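Local coordinates for glycosyl hydrolase, family 38 (Enterococcus faecalis, PDB 5KBP), which probably hydrolyses alpha-mannosidic linkages of glycans, as an alpha-mannosidase of glycosyl hydrolase family 38, at residues S287-W293 against S703-P709; P127-G131 against H353-C357; G582-E586 against Q608-P613; L559-T565 against H672-F678; V39-I43 against A78-L84. All coordinates share one frame; numbering follows the deposited sequence.

From the N terminus, contact 5 closes first: a short local loop in which residues 78-84 return to helix 25-45. Contact 2 opens next at 127-131, and contact 1 opens at 287-293 before contact 2 closes at 353-357, so these two cross. The long loop begun at 287-293 takes in contact 4 (559-565 with 672-678), which encloses contact 3 (582-586 with 608-613), and it ends at 703-709. Contacts 3 and 4 touch, since strand 583-584 pairs with strand 555-566. Contact 2 joins the N-terminal and middle regions, contact 1 the N-terminal and C-terminal regions; contact 4 pairs two strands of one sheet, and contact 3 packs that sheet on the facing one in the beta-rich C-terminal region.

Contact 1 of 5, residues S287-W293 against S703-P709; sequences SQETDGW and SDTWENP
The two indoles, Trp706 and Trp293, each receive a backbone carbon of the other loop on one face. Gly292 CA stands almost on the normal of the Trp706 six-membered ring, 3.4 Å from its centroid, a CH-pi contact made possible by the bare glycine, and Asp291 O lies over the same face. The carbonyls Gln288 O and Ser287 O come to the edge of that ring. The Trp706 indole reaches under Gly292 because CG is anti to the backbone N (chi1 -170°), and its NE1 is bonded to Thr710 O just beyond the segment. On Trp293, Asn708 CA covers one face, and the Asn708 amide lies nearly flat against the indole, with planes 22° apart. At the indole edge NE1 makes a weak bond to Glu707 OE1 of 3.4 Å, while Pro709 CD packs 3.4 Å from Trp293 CH2.

Polar bonds fix the loops together. Asp291 O takes Glu707 N at 2.7 Å, Asn708 ND2 reaches Gly292 O at 3.0 Å from above the carbonyl plane, and Ser703 OG donates to Gln288 O at 2.8 Å. Asn708 OD1 pairs with Thr710 OG1, and Arg631 makes a cation-pi contact with Trp293. Asp291 OD1 accepts from Trp293 N, an Asx turn that follows a type I beta turn, Ser287 to Thr290. This is a loop-to-loop junction between the N-terminal and C-terminal regions.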
# COMPACT_ATOMS: atom_id res chain seq x y z
N SER A 287 -23.88 7.37 23.57
CA SER A 287 -24.27 6.32 24.51
C SER A 287 -24.01 6.75 25.95
O SER A 287 -23.48 5.98 26.77
CB SER A 287 -23.55 5.00 24.20
OG SER A 287 -23.75 4.61 22.86
N GLN A 288 -24.38 7.99 26.27
CA GLN A 288 -24.10 8.53 27.60
C GLN A 288 -24.88 7.80 28.69
O GLN A 288 -24.38 7.64 29.80
CB GLN A 288 -24.42 10.03 27.64
CG GLN A 288 -23.58 10.89 26.72
CD GLN A 288 -24.14 10.98 25.31
OE1 GLN A 288 -25.01 10.19 24.92
NE2 GLN A 288 -23.65 11.94 24.54
N GLU A 289 -26.10 7.35 28.38
CA GLU A 289 -26.97 6.72 29.37
C GLU A 289 -26.92 5.20 29.30
O GLU A 289 -27.90 4.53 29.65
CB GLU A 289 -28.41 7.22 29.19
CG GLU A 289 -28.56 8.71 29.40
CD GLU A 289 -29.99 9.18 29.23
OE1 GLU A 289 -30.83 8.39 28.74
OE2 GLU A 289 -30.29 10.34 29.60
N THR A 290 -25.79 4.64 28.88
CA THR A 290 -25.56 3.20 28.88
C THR A 290 -24.61 2.85 30.01
O THR A 290 -24.19 3.70 30.80
CB THR A 290 -25.01 2.74 27.53
OG1 THR A 290 -23.72 3.32 27.31
CG2 THR A 290 -25.95 3.16 26.40
N ASP A 291 -24.25 1.56 30.10
CA ASP A 291 -23.31 1.14 31.12
C ASP A 291 -21.88 1.60 30.85
O ASP A 291 -21.02 1.47 31.73
CB ASP A 291 -23.34 -0.39 31.28
CG ASP A 291 -23.23 -1.11 29.95
OD1 ASP A 291 -22.47 -0.66 29.07
OD2 ASP A 291 -23.92 -2.14 29.78
N GLY A 292 -21.61 2.14 29.66
CA GLY A 292 -20.31 2.67 29.33
C GLY A 292 -19.25 1.65 28.97
O GLY A 292 -18.10 2.03 28.73
N TRP A 293 -19.61 0.36 28.93
CA TRP A 293 -18.65 -0.69 28.61
C TRP A 293 -18.45 -0.89 27.11
O TRP A 293 -17.39 -1.38 26.71
CB TRP A 293 -19.08 -2.02 29.23
CG TRP A 293 -19.01 -2.03 30.72
CD1 TRP A 293 -20.06 -2.10 31.59
CD2 TRP A 293 -17.83 -1.97 31.52
NE1 TRP A 293 -19.60 -2.09 32.89
CE2 TRP A 293 -18.23 -2.01 32.87
CE3 TRP A 293 -16.46 -1.89 31.23
CZ2 TRP A 293 -17.32 -1.97 33.93
CZ3 TRP A 293 -15.56 -1.86 32.28
CH2 TRP A 293 -16.00 -1.90 33.61
N SER A 703 -23.27 9.46 34.33
CA SER A 703 -24.67 9.07 34.45
C SER A 703 -24.83 7.89 35.41
O SER A 703 -23.86 7.23 35.81
CB SER A 703 -25.26 8.72 33.09
OG SER A 703 -24.69 7.53 32.58
N ASP A 704 -26.08 7.61 35.77
CA ASP A 704 -26.37 6.60 36.78
C ASP A 704 -26.21 5.19 36.23
O ASP A 704 -25.68 4.31 36.93
CB ASP A 704 -27.79 6.80 37.32
CG ASP A 704 -28.03 8.22 37.80
OD1 ASP A 704 -27.58 9.16 37.11
OD2 ASP A 704 -28.68 8.39 38.85
N THR A 705 -26.65 4.94 35.00
CA THR A 705 -26.51 3.62 34.40
C THR A 705 -25.06 3.26 34.13
O THR A 705 -24.75 2.07 33.95
CB THR A 705 -27.31 3.55 33.09
OG1 THR A 705 -28.52 4.31 33.22
CG2 THR A 705 -27.66 2.11 32.75
N TRP A 706 -24.17 4.24 34.11
CA TRP A 706 -22.79 4.03 33.71
C TRP A 706 -22.04 3.21 34.76
O TRP A 706 -22.15 3.47 35.96
CB TRP A 706 -22.11 5.39 33.51
CG TRP A 706 -20.76 5.35 32.89
CD1 TRP A 706 -19.58 5.03 33.51
CD2 TRP A 706 -20.43 5.68 31.54
NE1 TRP A 706 -18.54 5.13 32.62
CE2 TRP A 706 -19.03 5.52 31.40
CE3 TRP A 706 -21.17 6.08 30.43
CZ2 TRP A 706 -18.37 5.76 30.20
CZ3 TRP A 706 -20.52 6.31 29.23
CH2 TRP A 706 -19.13 6.15 29.13
N GLU A 707 -21.28 2.22 34.30
CA GLU A 707 -20.51 1.34 35.18
C GLU A 707 -19.03 1.30 34.86
O GLU A 707 -18.26 0.73 35.64
CB GLU A 707 -21.08 -0.09 35.13
CG GLU A 707 -22.56 -0.19 35.45
CD GLU A 707 -23.12 -1.56 35.16
OE1 GLU A 707 -22.34 -2.47 34.82
OE2 GLU A 707 -24.35 -1.74 35.28
N ASN A 708 -18.60 1.87 33.74
CA ASN A 708 -17.18 1.88 33.39
C ASN A 708 -16.43 2.82 34.34
O ASN A 708 -16.84 3.98 34.50
CB ASN A 708 -17.00 2.32 31.94
CG ASN A 708 -15.61 2.04 31.40
OD1 ASN A 708 -14.61 2.26 32.08
ND2 ASN A 708 -15.55 1.58 30.16
N PRO A 709 -15.34 2.37 34.97
CA PRO A 709 -14.58 3.28 35.85
C PRO A 709 -13.88 4.41 35.10
O PRO A 709 -13.40 5.34 35.75
CB PRO A 709 -13.56 2.34 36.51
CG PRO A 709 -13.42 1.20 35.55
CD PRO A 709 -14.78 1.01 34.96

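Contact 2 of 5, residues P127-G131 against H353-C357; sequences PDTFG and HDSIC
Phe130, at the centre of an inverse gamma turn, faces His353 and Cys357, which bound one helical turn closed by the bond from Cys357 N to His353 O of 3.0 Å. No hydrogen bond crosses between the segments, and contact is left to side chains.

The main pair is aromatic. His353 turns an edge toward the face of Phe130 in an offset edge-to-face arrangement, with centroids 5.6 Å apart and planes at 84°. The nearest atoms are Phe130 CZ and His353 CD2 at 3.9 Å. With CG between its backbone N and carbonyl carbon (chi1 58°), the imidazole is swung off the helix toward the 127-131 loop. Along the CD2-CE2 side of the phenyl ring, Cys357 SG sits 3.7 Å from Phe130 CD2, an oblique sulfur-aromatic contact far off the ring normal. Imidazole and thiol thus meet neighbouring parts of the Phe130 ring, which Leu296 also touches.

Asp128 comes to the imidazole more loosely, its OD2 3.7 Å from His353 NE2 and its carboxylate nearly perpendicular to the ring, while OD1 forms a salt bridge with Arg152. Asp128 O lies over one face of the imidazole, at its rim. All five touching residues are buried. The arrangement joins the loop after strand 124-126 to a short helix of the middle region, a position consistent with the active-site region where, in family 38 relatives, N-terminal and middle domains meet round a zinc.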
# COMPACT_ATOMS: atom_id res chain seq x y z
N PRO A 127 -25.55 3.37 10.16
CA PRO A 127 -26.08 2.17 10.82
C PRO A 127 -25.20 1.62 11.92
O PRO A 127 -25.71 1.01 12.86
CB PRO A 127 -26.21 1.18 9.65
CG PRO A 127 -25.14 1.59 8.71
CD PRO A 127 -25.04 3.09 8.81
N ASP A 128 -23.88 1.83 11.84
CA ASP A 128 -22.95 1.24 12.80
C ASP A 128 -21.93 2.24 13.31
O ASP A 128 -20.88 1.85 13.82
CB ASP A 128 -22.24 0.03 12.17
CG ASP A 128 -21.72 -0.94 13.21
OD1 ASP A 128 -22.28 -0.97 14.32
OD2 ASP A 128 -20.76 -1.67 12.90
N THR A 129 -22.22 3.54 13.20
CA THR A 129 -21.26 4.56 13.61
C THR A 129 -21.13 4.59 15.13
O THR A 129 -22.12 4.63 15.85
CB THR A 129 -21.69 5.93 13.09
OG1 THR A 129 -21.96 5.85 11.69
CG2 THR A 129 -20.60 6.96 13.33
N PHE A 130 -19.88 4.56 15.61
CA PHE A 130 -19.59 4.57 17.04
C PHE A 130 -19.77 5.99 17.56
O PHE A 130 -18.82 6.77 17.65
CB PHE A 130 -18.18 4.05 17.31
CG PHE A 130 -17.87 2.73 16.66
CD1 PHE A 130 -18.86 1.79 16.44
CD2 PHE A 130 -16.57 2.44 16.27
CE1 PHE A 130 -18.57 0.58 15.84
CE2 PHE A 130 -16.27 1.23 15.67
CZ PHE A 130 -17.27 0.30 15.46
N GLY A 131 -21.01 6.33 17.90
CA GLY A 131 -21.31 7.68 18.35
C GLY A 131 -21.52 8.63 17.19
O GLY A 131 -20.78 8.58 16.20
N HIS A 353 -15.23 3.27 9.14
CA HIS A 353 -15.07 3.26 10.60
C HIS A 353 -14.11 2.16 11.05
O HIS A 353 -13.27 2.39 11.92
CB HIS A 353 -16.43 3.13 11.28
CG HIS A 353 -17.19 1.90 10.90
ND1 HIS A 353 -17.89 1.80 9.72
CD2 HIS A 353 -17.39 0.73 11.56
CE1 HIS A 353 -18.47 0.61 9.65
NE2 HIS A 353 -18.19 -0.05 10.76
N ASP A 354 -14.20 0.97 10.46
CA ASP A 354 -13.27 -0.09 10.83
C ASP A 354 -11.83 0.23 10.44
O ASP A 354 -10.90 -0.31 11.04
CB ASP A 354 -13.70 -1.42 10.20
CG ASP A 354 -14.95 -1.98 10.85
OD1 ASP A 354 -15.27 -1.56 11.98
OD2 ASP A 354 -15.61 -2.84 10.23
N SER A 355 -11.63 1.10 9.45
CA SER A 355 -10.28 1.48 9.05
C SER A 355 -9.67 2.49 10.03
O SER A 355 -8.65 2.21 10.67
CB SER A 355 -10.29 2.05 7.63
OG SER A 355 -10.67 1.07 6.69
N ILE A 356 -10.30 3.66 10.16
CA ILE A 356 -9.70 4.75 10.92
C ILE A 356 -9.74 4.47 12.42
O ILE A 356 -8.87 4.95 13.16
CB ILE A 356 -10.40 6.08 10.57
CG1 ILE A 356 -9.66 7.26 11.21
CG2 ILE A 356 -11.86 6.05 10.98
CD1 ILE A 356 -8.22 7.41 10.75
N CYS A 357 -10.70 3.68 12.89
CA CYS A 357 -10.73 3.34 14.31
C CYS A 357 -9.57 2.43 14.71
O CYS A 357 -9.31 2.28 15.91
CB CYS A 357 -12.05 2.67 14.68
SG CYS A 357 -13.49 3.77 14.68

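Contact 3 of 5, residues G582-E586 against Q608-P613; sequences GITTE and QTVMLP
Ile583 points across at the strand 608-613 and spreads its two branches along Val610 to Pro613, with Leu612 touching both. Its CG2 meets Val610 CG2 methyl to methyl at 3.6 Å, the two side chains slanting past one another. The other branch runs toward the end of the strand: CD1 reaches Leu612 CD2 and Pro613 CD, both at 3.9 Å, and lies 3.5 Å from Met611 O. The chi1 of -65° aims the beta-branched fork, with CG2 anti to the backbone N and CG1 anti to the carbonyl carbon. Val610 answers with CG2, likewise anti to its own backbone N, and Leu612 CD2 lies against both branches of Ile583.

At the other end the meeting is looser. Thr585 and Gln608 cross at about a right angle, with Thr585 OG1 4.1 Å from Gln608 NE2; neither bonds the other, since Thr585 OG1 is bonded to Phe562 N and Gln608 NE2 weakly to Asn542 O. Thr584 points away, its OG1 bonded to Phe562 O and also taking Glu586 N in an ST turn.

The segments run nearly antiparallel, yet Thr585 CA and Val610 CA are still 7.3 Å apart and no hydrogen bond links the two segments. Strand 583-584 pairs with strand 555-566, and strand 601-613 with strand 641-653. The contact is therefore face-to-face packing of two sheets, as in the beta-sandwich of mutarotase-like C-terminal domains.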
# COMPACT_ATOMS: atom_id res chain seq x y z
N GLY A 582 -0.92 1.54 38.26
CA GLY A 582 -0.31 2.57 37.45
C GLY A 582 1.14 2.84 37.81
O GLY A 582 1.63 2.48 38.88
N ILE A 583 1.83 3.50 36.88
CA ILE A 583 3.21 3.94 37.06
C ILE A 583 3.31 5.36 36.53
O ILE A 583 2.95 5.62 35.37
CB ILE A 583 4.22 3.01 36.35
CG1 ILE A 583 4.20 1.62 36.97
CG2 ILE A 583 5.61 3.61 36.41
CD1 ILE A 583 5.10 0.63 36.26
N THR A 584 3.79 6.28 37.36
CA THR A 584 3.83 7.69 37.02
C THR A 584 5.25 8.23 37.11
O THR A 584 6.13 7.63 37.75
CB THR A 584 2.91 8.51 37.94
OG1 THR A 584 2.88 9.87 37.50
CG2 THR A 584 3.41 8.46 39.37
N THR A 585 5.47 9.37 36.47
CA THR A 585 6.74 10.08 36.55
C THR A 585 6.76 11.11 37.67
O THR A 585 7.71 11.90 37.75
CB THR A 585 7.04 10.78 35.21
OG1 THR A 585 6.00 11.71 34.91
CG2 THR A 585 7.14 9.75 34.09
N GLU A 586 5.75 11.11 38.54
CA GLU A 586 5.69 12.09 39.62
C GLU A 586 6.85 11.93 40.59
O GLU A 586 7.30 12.91 41.20
CB GLU A 586 4.36 11.97 40.37
CG GLU A 586 4.16 13.03 41.44
CD GLU A 586 3.04 12.69 42.41
OE1 GLU A 586 2.59 11.52 42.40
OE2 GLU A 586 2.62 13.58 43.17
N GLN A 608 13.11 11.50 31.00
CA GLN A 608 12.66 10.68 32.11
C GLN A 608 12.71 9.21 31.68
O GLN A 608 12.19 8.85 30.62
CB GLN A 608 11.24 11.05 32.54
CG GLN A 608 11.10 12.45 33.12
CD GLN A 608 9.78 13.09 32.77
OE1 GLN A 608 9.24 12.86 31.69
NE2 GLN A 608 9.25 13.90 33.68
N THR A 609 13.35 8.39 32.51
CA THR A 609 13.40 6.95 32.30
C THR A 609 12.60 6.26 33.39
O THR A 609 12.83 6.50 34.58
CB THR A 609 14.85 6.44 32.29
OG1 THR A 609 15.52 6.91 31.12
CG2 THR A 609 14.88 4.91 32.30
N VAL A 610 11.66 5.41 32.99
CA VAL A 610 10.81 4.68 33.92
C VAL A 610 10.81 3.21 33.53
O VAL A 610 10.96 2.86 32.36
CB VAL A 610 9.37 5.26 33.96
CG1 VAL A 610 8.54 4.75 32.79
CG2 VAL A 610 8.71 4.94 35.29
N MET A 611 10.65 2.35 34.54
CA MET A 611 10.69 0.91 34.34
C MET A 611 9.26 0.39 34.18
O MET A 611 8.45 0.49 35.11
CB MET A 611 11.38 0.22 35.52
CG MET A 611 12.82 0.66 35.71
SD MET A 611 13.90 0.16 34.36
CE MET A 611 13.81 -1.62 34.49
N LEU A 612 8.97 -0.17 33.01
CA LEU A 612 7.62 -0.62 32.70
C LEU A 612 7.59 -2.13 32.50
O LEU A 612 8.57 -2.73 32.05
CB LEU A 612 7.08 0.07 31.44
CG LEU A 612 6.88 1.58 31.52
CD1 LEU A 612 6.20 2.09 30.26
CD2 LEU A 612 6.08 1.95 32.76
N PRO A 613 6.47 -2.77 32.85
CA PRO A 613 6.31 -4.19 32.51
C PRO A 613 6.42 -4.40 31.00
O PRO A 613 5.91 -3.60 30.21
CB PRO A 613 4.90 -4.51 33.02
CG PRO A 613 4.66 -3.51 34.10
CD PRO A 613 5.35 -2.26 33.65

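Contact 4 of 5, residues L559-T565 against H672-F678; sequences LLTFEDT and HRLRVLF
Backbone bonds tie Thr561 to Leu677, Glu563 to Arg675 and Thr565 to Arg673, hydrogen-bonded antiparallel pairs in which each partner donates and accepts; Arg675 N to Glu563 O is 2.9 Å. A G1 beta bulge sets Leu560 and Thr561 together opposite Leu677, with Leu560 N giving only a weak bond to Leu677 O.

Among charged groups, Glu563 and Arg675 lie side by side: NH1 meets the syn lone pair of Glu563 OE1 at 2.8 Å, in the guanidinium plane. Glu739 holds Arg675 NH2 from beyond. Arg673 stays farther from Glu563, a charge neighbour without a bond, and makes a cation-pi contact with Phe574. His672 ND1 and Asp564 OD1 form a His-carboxylate pair at the ring edge, modelled so close that its details are doubtful; Asp564 OD2 forms a salt bridge with Arg637.

Apolar packing dominates the Phe562, Val676 and Leu674 part of the face that also carries Asp564. Phe562 CE1 lies 4.0 Å from Val676 CB, and Leu560 CD1 is 3.7 Å from Val676 CG2. Leu560 and Phe678 point the same way, and both touch Tyr778 of the facing sheet. These are neighbouring strands within one sheet of a mutarotase-like beta-sandwich.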
# COMPACT_ATOMS: atom_id res chain seq x y z
N LEU A 559 1.90 19.84 36.01
CA LEU A 559 1.53 19.69 34.61
C LEU A 559 2.58 18.87 33.87
O LEU A 559 3.75 18.82 34.27
CB LEU A 559 1.37 21.06 33.96
CG LEU A 559 0.28 21.96 34.55
CD1 LEU A 559 0.32 23.34 33.91
CD2 LEU A 559 -1.09 21.32 34.37
N LEU A 560 2.15 18.23 32.78
CA LEU A 560 3.01 17.37 31.96
C LEU A 560 3.55 16.20 32.78
O LEU A 560 4.76 15.95 32.83
CB LEU A 560 4.15 18.18 31.32
CG LEU A 560 4.88 17.54 30.14
CD1 LEU A 560 3.97 17.47 28.92
CD2 LEU A 560 6.16 18.29 29.82
N THR A 561 2.64 15.48 33.43
CA THR A 561 2.97 14.27 34.16
C THR A 561 2.53 13.06 33.34
O THR A 561 1.40 13.01 32.86
CB THR A 561 2.29 14.25 35.54
OG1 THR A 561 2.83 15.31 36.35
CG2 THR A 561 2.53 12.92 36.24
N PHE A 562 3.43 12.09 33.19
CA PHE A 562 3.18 10.91 32.38
C PHE A 562 2.73 9.75 33.25
O PHE A 562 3.23 9.56 34.37
CB PHE A 562 4.42 10.53 31.58
CG PHE A 562 4.84 11.58 30.59
CD1 PHE A 562 4.19 11.71 29.37
CD2 PHE A 562 5.88 12.46 30.88
CE1 PHE A 562 4.57 12.68 28.46
CE2 PHE A 562 6.26 13.43 29.98
CZ PHE A 562 5.60 13.54 28.77
N GLU A 563 1.79 8.96 32.73
CA GLU A 563 1.19 7.86 33.47
C GLU A 563 1.03 6.67 32.53
O GLU A 563 0.43 6.80 31.46
CB GLU A 563 -0.17 8.26 34.05
CG GLU A 563 -0.90 7.13 34.76
CD GLU A 563 -2.39 7.39 34.86
OE1 GLU A 563 -3.11 7.15 33.87
OE2 GLU A 563 -2.85 7.85 35.93
N ASP A 564 1.55 5.52 32.94
CA ASP A 564 1.45 4.29 32.16
C ASP A 564 0.75 3.23 33.00
O ASP A 564 1.11 3.00 34.16
CB ASP A 564 2.83 3.79 31.72
CG ASP A 564 2.74 2.54 30.86
OD1 ASP A 564 2.56 2.68 29.63
OD2 ASP A 564 2.85 1.43 31.41
N THR A 565 -0.26 2.59 32.40
CA THR A 565 -0.97 1.48 33.03
C THR A 565 -1.06 0.34 32.03
O THR A 565 -0.84 0.51 30.83
CB THR A 565 -2.38 1.88 33.48
OG1 THR A 565 -3.21 2.10 32.33
CG2 THR A 565 -2.34 3.15 34.32
N HIS A 672 -0.20 -1.96 27.06
CA HIS A 672 -0.17 -0.83 27.98
C HIS A 672 -0.73 0.41 27.28
O HIS A 672 -0.93 0.43 26.07
CB HIS A 672 1.24 -0.56 28.50
CG HIS A 672 2.15 0.05 27.48
ND1 HIS A 672 2.85 1.21 27.70
CD2 HIS A 672 2.47 -0.35 26.22
CE1 HIS A 672 3.57 1.51 26.63
NE2 HIS A 672 3.35 0.58 25.72
N ARG A 673 -0.96 1.45 28.08
CA ARG A 673 -1.44 2.74 27.60
C ARG A 673 -0.68 3.84 28.31
O ARG A 673 -0.60 3.84 29.55
CB ARG A 673 -2.94 2.90 27.83
CG ARG A 673 -3.50 4.24 27.38
CD ARG A 673 -4.86 4.52 28.00
NE ARG A 673 -4.77 4.56 29.46
CZ ARG A 673 -5.81 4.76 30.26
NH1 ARG A 673 -5.64 4.78 31.58
NH2 ARG A 673 -7.02 4.94 29.76
N LEU A 674 -0.12 4.77 27.54
CA LEU A 674 0.64 5.89 28.08
C LEU A 674 -0.13 7.19 27.85
O LEU A 674 -0.57 7.46 26.72
CB LEU A 674 2.02 5.99 27.43
CG LEU A 674 2.89 7.16 27.89
CD1 LEU A 674 3.35 6.96 29.34
CD2 LEU A 674 4.09 7.33 26.97
N ARG A 675 -0.29 7.98 28.91
CA ARG A 675 -1.01 9.24 28.83
C ARG A 675 -0.16 10.34 29.46
O ARG A 675 0.80 10.08 30.18
CB ARG A 675 -2.37 9.17 29.55
CG ARG A 675 -3.09 7.84 29.41
CD ARG A 675 -3.92 7.55 30.65
NE ARG A 675 -5.22 8.22 30.62
CZ ARG A 675 -6.00 8.35 31.69
NH1 ARG A 675 -5.62 7.87 32.86
NH2 ARG A 675 -7.17 8.97 31.58
N VAL A 676 -0.55 11.58 29.18
CA VAL A 676 0.05 12.76 29.79
C VAL A 676 -1.04 13.50 30.55
O VAL A 676 -2.18 13.62 30.07
CB VAL A 676 0.72 13.67 28.73
CG1 VAL A 676 -0.27 14.08 27.64
CG2 VAL A 676 1.33 14.90 29.39
N LEU A 677 -0.71 13.98 31.75
CA LEU A 677 -1.68 14.54 32.67
C LEU A 677 -1.51 16.05 32.79
O LEU A 677 -0.38 16.56 32.77
CB LEU A 677 -1.55 13.89 34.05
CG LEU A 677 -2.38 12.63 34.35
CD1 LEU A 677 -2.25 11.59 33.25
CD2 LEU A 677 -1.99 12.04 35.69
N PHE A 678 -2.63 16.75 32.92
CA PHE A 678 -2.63 18.20 33.10
C PHE A 678 -3.65 18.57 34.17
O PHE A 678 -4.81 18.85 33.87
CB PHE A 678 -2.94 18.93 31.80
CG PHE A 678 -1.89 18.78 30.75
CD1 PHE A 678 -0.75 19.57 30.77
CD2 PHE A 678 -2.04 17.86 29.72
CE1 PHE A 678 0.23 19.44 29.80
CE2 PHE A 678 -1.07 17.72 28.75
CZ PHE A 678 0.07 18.51 28.79

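Contact 5 of 5, residues V39-I43 against A78-L84; sequences VLDLI and AVQAGKL
Ile43, which has the most surface buried here, lays its side chain along the backbone and side chain of Lys83, the two running past each other in opposite directions. Its CD1 closes to 3.3 Å from Lys83 O, while CG2 is 3.7 Å from both Lys83 CB and Lys83 CD. With CG1 anti to the carbonyl carbon and CG2 anti to the backbone N (chi1 -73°), the CD1 branch reaches the Lys83 carbonyl and also nears CB, while CG2 lies on the aliphatic chain.

Of the Lys83 side chain, the aliphatic part makes the contact. Its end leads off to Phe49 O and Asn50 O, to which NZ is hydrogen-bonded, so the charged group is held outside the pair of segments.

Ala78 offers a single methyl: CB touches Leu40 CD2 at 3.7 Å and lies 4.2 Å from Ile43 CG2. Leu84 completes the apolar patch, its CD1 4.0 Å from Val39 CG1.

The bend that brings Lys83 and Leu84 to the helix is a Schellman motif: Gly82 has positive phi, its N bonds Val79 O, and Lys83 N bonds Ala78 O, which also accepts from Leu84 N. No hydrogen bond joins the segments. The C-terminal end of helix 72-80 and the start of strand 84-85 thus pack on helix 25-45 in the N-terminal region, beside helix 59-65, whose Tyr64 touches Leu40 and whose Leu61 touches Leu84.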
# COMPACT_ATOMS: atom_id res chain seq x y z
N VAL A 39 -26.85 -9.51 -6.68
CA VAL A 39 -27.88 -8.47 -6.62
C VAL A 39 -28.34 -8.10 -8.03
O VAL A 39 -29.54 -7.98 -8.30
CB VAL A 39 -27.38 -7.25 -5.84
CG1 VAL A 39 -28.36 -6.09 -5.96
CG2 VAL A 39 -27.16 -7.61 -4.38
N LEU A 40 -27.38 -7.90 -8.94
CA LEU A 40 -27.74 -7.64 -10.33
C LEU A 40 -28.49 -8.81 -10.94
O LEU A 40 -29.36 -8.61 -11.80
CB LEU A 40 -26.48 -7.33 -11.15
CG LEU A 40 -25.70 -6.08 -10.75
CD1 LEU A 40 -24.48 -5.88 -11.63
CD2 LEU A 40 -26.61 -4.86 -10.80
N ASP A 41 -28.17 -10.04 -10.52
CA ASP A 41 -28.92 -11.20 -10.99
C ASP A 41 -30.39 -11.09 -10.60
O ASP A 41 -31.28 -11.33 -11.42
CB ASP A 41 -28.30 -12.47 -10.41
CG ASP A 41 -28.72 -13.73 -11.15
OD1 ASP A 41 -29.90 -13.83 -11.57
OD2 ASP A 41 -27.88 -14.64 -11.30
N LEU A 42 -30.66 -10.72 -9.35
CA LEU A 42 -32.04 -10.58 -8.89
C LEU A 42 -32.72 -9.38 -9.53
O LEU A 42 -33.92 -9.43 -9.84
CB LEU A 42 -32.07 -10.46 -7.37
CG LEU A 42 -31.77 -11.72 -6.56
CD1 LEU A 42 -31.50 -11.38 -5.11
CD2 LEU A 42 -32.93 -12.70 -6.67
N ILE A 43 -31.98 -8.29 -9.74
CA ILE A 43 -32.58 -7.08 -10.31
C ILE A 43 -33.00 -7.30 -11.75
O ILE A 43 -34.05 -6.81 -12.19
CB ILE A 43 -31.59 -5.90 -10.17
CG1 ILE A 43 -31.50 -5.44 -8.72
CG2 ILE A 43 -32.00 -4.74 -11.08
CD1 ILE A 43 -30.56 -4.28 -8.50
N ALA A 78 -29.23 -0.79 -13.66
CA ALA A 78 -29.79 -1.14 -12.36
C ALA A 78 -30.10 0.11 -11.54
O ALA A 78 -31.14 0.18 -10.88
CB ALA A 78 -28.84 -2.07 -11.60
N VAL A 79 -29.20 1.10 -11.57
CA VAL A 79 -29.44 2.33 -10.84
C VAL A 79 -30.52 3.17 -11.52
O VAL A 79 -31.38 3.76 -10.85
CB VAL A 79 -28.13 3.12 -10.68
CG1 VAL A 79 -28.38 4.46 -10.01
CG2 VAL A 79 -27.12 2.31 -9.89
N GLN A 80 -30.50 3.22 -12.85
CA GLN A 80 -31.50 3.99 -13.58
C GLN A 80 -32.91 3.45 -13.35
O GLN A 80 -33.88 4.21 -13.40
CB GLN A 80 -31.18 4.00 -15.08
CG GLN A 80 -29.97 4.84 -15.46
CD GLN A 80 -29.63 4.73 -16.93
OE1 GLN A 80 -30.48 4.36 -17.75
NE2 GLN A 80 -28.39 5.03 -17.28
N ALA A 81 -33.03 2.15 -13.10
CA ALA A 81 -34.33 1.53 -12.85
C ALA A 81 -34.82 1.73 -11.42
O ALA A 81 -35.91 1.24 -11.09
CB ALA A 81 -34.27 0.04 -13.17
N GLY A 82 -34.06 2.42 -10.58
CA GLY A 82 -34.45 2.57 -9.19
C GLY A 82 -34.40 1.29 -8.39
O GLY A 82 -35.04 1.20 -7.34
N LYS A 83 -33.66 0.28 -8.87
CA LYS A 83 -33.53 -0.98 -8.16
C LYS A 83 -32.20 -1.14 -7.44
O LYS A 83 -32.09 -2.02 -6.58
CB LYS A 83 -33.73 -2.15 -9.13
CG LYS A 83 -35.12 -2.21 -9.74
CD LYS A 83 -35.41 -3.56 -10.38
CE LYS A 83 -36.88 -3.70 -10.72
NZ LYS A 83 -37.73 -3.55 -9.50
N LEU A 84 -31.21 -0.32 -7.76
CA LEU A 84 -29.96 -0.25 -7.01
C LEU A 84 -29.90 1.12 -6.34
O LEU A 84 -29.64 2.12 -7.01
CB LEU A 84 -28.75 -0.50 -7.91
CG LEU A 84 -27.47 -0.92 -7.18
CD1 LEU A 84 -27.74 -2.12 -6.29
CD2 LEU A 84 -26.36 -1.23 -8.18